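Local coordinates for NG, ng-dimethylarginine dimethylaminohydrolase (Pseudomonas aeruginosa, PDB 1H70), which hydrolyses N-omega-methylated arginines, the natural inhibitors of nitric oxide synthase, to citrulline and methylamine or dimethylamine, at residues 203-208 with 248-253. The protein carries 1 engineered substitution. Sequence-based numbering, arbitrary orientation.
Sequences AANCIW and VSSMSL. Engineered in segment 248-253: Ser250 (natural residue Cys). With CIR (citrulline), chain B.
The turn that carries Ser250 of the citrulline pocket, the position assigned as the probable nucleophile, is a type I beta turn from Ser249 to Ser252; it packs against Asn205, just before strand 207-209, and Ile207, the first residue of that strand. The closest carbon contact is a tight one: Ile207 CG2 lies 3.4 Å from Ser249 CA. The other branch of Ile207 serves Val248. A chi1 of 53° swings CG1 over its own backbone, and from there Ile207 CG1 comes within 4.1 Å of Val248 CG2. Beyond it, Ile207 CD1 sits 3.8 Å from Val248 O. Val248 CG2 also reaches across to the backbone, 3.6 Å from Cys206 CA, while Ile214 of the adjacent strand touches both Ile207 and Val248.

Next to this apolar patch the side-chain amide of Asn205 faces Ser249, near both its backbone N and its hydroxyl. Ser249 OG is hydrogen-bonded to Glu66 OE1. One residue on is Ser250, engineered from the natural cysteine; its OG donates to citrulline O7 at 2.5 Å and is also hydrogen-bonded to Gly247 N.

The chemistry is thus divided along 248-250: buried carbon contacts join Ile207 to Val248 and Ser249, while on the polar side Ser250 bonds the ureido oxygen O7 directly and Ser249 bonds Glu66, which also bonds the citrulline.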
# COMPACT_ATOMS: atom_id res chain seq x y z
N ALA A 203 0.68 6.20 -11.74
CA ALA A 203 0.08 4.89 -11.99
C ALA A 203 0.95 3.67 -11.76
O ALA A 203 0.54 2.56 -12.06
CB ALA A 203 -0.58 4.84 -13.38
N ALA A 204 2.15 3.83 -11.22
CA ALA A 204 2.97 2.67 -10.86
C ALA A 204 2.36 2.05 -9.61
O ALA A 204 2.67 0.90 -9.26
CB ALA A 204 4.40 3.04 -10.58
N ASN A 205 1.54 2.84 -8.91
CA ASN A 205 0.89 2.30 -7.70
C ASN A 205 -0.49 1.78 -8.12
O ASN A 205 -1.38 2.58 -8.47
CB ASN A 205 0.80 3.40 -6.64
CG ASN A 205 0.28 2.91 -5.30
OD1 ASN A 205 0.95 3.06 -4.26
ND2 ASN A 205 -0.91 2.38 -5.28
N CYS A 206 -0.64 0.45 -8.20
CA CYS A 206 -1.88 -0.24 -8.56
C CYS A 206 -2.01 -1.46 -7.66
O CYS A 206 -1.04 -1.85 -7.04
CB CYS A 206 -1.88 -0.74 -10.02
SG CYS A 206 -1.82 0.56 -11.26
N ILE A 207 -3.22 -2.03 -7.58
CA ILE A 207 -3.37 -3.27 -6.79
C ILE A 207 -4.03 -4.42 -7.51
O ILE A 207 -5.08 -4.30 -8.12
CB ILE A 207 -4.17 -3.04 -5.47
CG1 ILE A 207 -5.50 -2.34 -5.75
CG2 ILE A 207 -3.32 -2.27 -4.47
CD1 ILE A 207 -6.35 -2.13 -4.47
N TRP A 208 -3.39 -5.58 -7.42
CA TRP A 208 -3.95 -6.81 -7.94
C TRP A 208 -4.85 -7.31 -6.81
O TRP A 208 -4.43 -7.32 -5.64
CB TRP A 208 -2.86 -7.85 -8.20
CG TRP A 208 -3.36 -9.21 -8.60
CD1 TRP A 208 -3.56 -9.63 -9.89
CD2 TRP A 208 -3.73 -10.28 -7.75
NE1 TRP A 208 -4.04 -10.92 -9.88
CE2 TRP A 208 -4.13 -11.35 -8.57
CE3 TRP A 208 -3.75 -10.46 -6.36
CZ2 TRP A 208 -4.57 -12.58 -8.05
CZ3 TRP A 208 -4.17 -11.68 -5.84
CH2 TRP A 208 -4.56 -12.73 -6.68
N VAL A 248 -4.14 3.77 -4.57
CA VAL A 248 -4.91 2.58 -4.32
C VAL A 248 -4.23 1.56 -3.41
O VAL A 248 -4.94 0.90 -2.69
CB VAL A 248 -5.44 1.93 -5.63
CG1 VAL A 248 -6.37 2.88 -6.37
CG2 VAL A 248 -4.32 1.49 -6.55
N SER A 249 -2.90 1.40 -3.41
CA SER A 249 -2.33 0.39 -2.51
C SER A 249 -2.44 0.89 -1.08
O SER A 249 -2.69 0.16 -0.15
CB SER A 249 -0.85 0.08 -2.81
OG SER A 249 -0.03 1.08 -2.24
N SER A 250 -2.31 2.20 -0.94
CA SER A 250 -2.31 2.89 0.35
C SER A 250 -3.57 2.77 1.15
O SER A 250 -3.53 2.83 2.39
CB SER A 250 -2.14 4.40 0.06
OG SER A 250 -1.23 4.55 -1.03
N MET A 251 -4.69 2.66 0.46
CA MET A 251 -6.00 2.71 1.06
C MET A 251 -6.60 1.40 1.55
O MET A 251 -7.76 1.37 2.00
CB MET A 251 -6.93 3.48 0.11
CG MET A 251 -6.53 4.97 0.15
SD MET A 251 -7.72 6.04 -0.71
CE MET A 251 -7.44 5.38 -2.36
N SER A 252 -5.84 0.30 1.46
CA SER A 252 -6.39 -0.94 2.01
C SER A 252 -5.32 -1.89 2.46
O SER A 252 -4.14 -1.69 2.16
CB SER A 252 -7.33 -1.67 1.04
OG SER A 252 -6.80 -1.92 -0.27
N LEU A 253 -5.77 -2.88 3.23
CA LEU A 253 -4.98 -4.04 3.66
C LEU A 253 -5.68 -5.19 2.92
O LEU A 253 -6.90 -5.26 2.92
CB LEU A 253 -5.11 -4.27 5.16
CG LEU A 253 -4.19 -3.72 6.25
CD1 LEU A 253 -2.96 -3.00 5.83
CD2 LEU A 253 -4.88 -3.10 7.45
C CIR B . 1.76 10.31 4.44
O CIR B . 2.10 9.43 5.30
OXT CIR B . 2.59 11.26 4.13
CA CIR B . 0.43 10.20 3.74
N CIR B . -0.05 11.54 3.37
C3 CIR B . 0.58 9.30 2.49
C4 CIR B . 0.85 7.85 2.92
C5 CIR B . 1.02 6.98 1.69
N6 CIR B . 1.22 5.57 2.06
C7 CIR B . 1.23 4.56 1.21
O7 CIR B . 1.07 4.70 -0.02
N8 CIR B . 1.41 3.32 1.70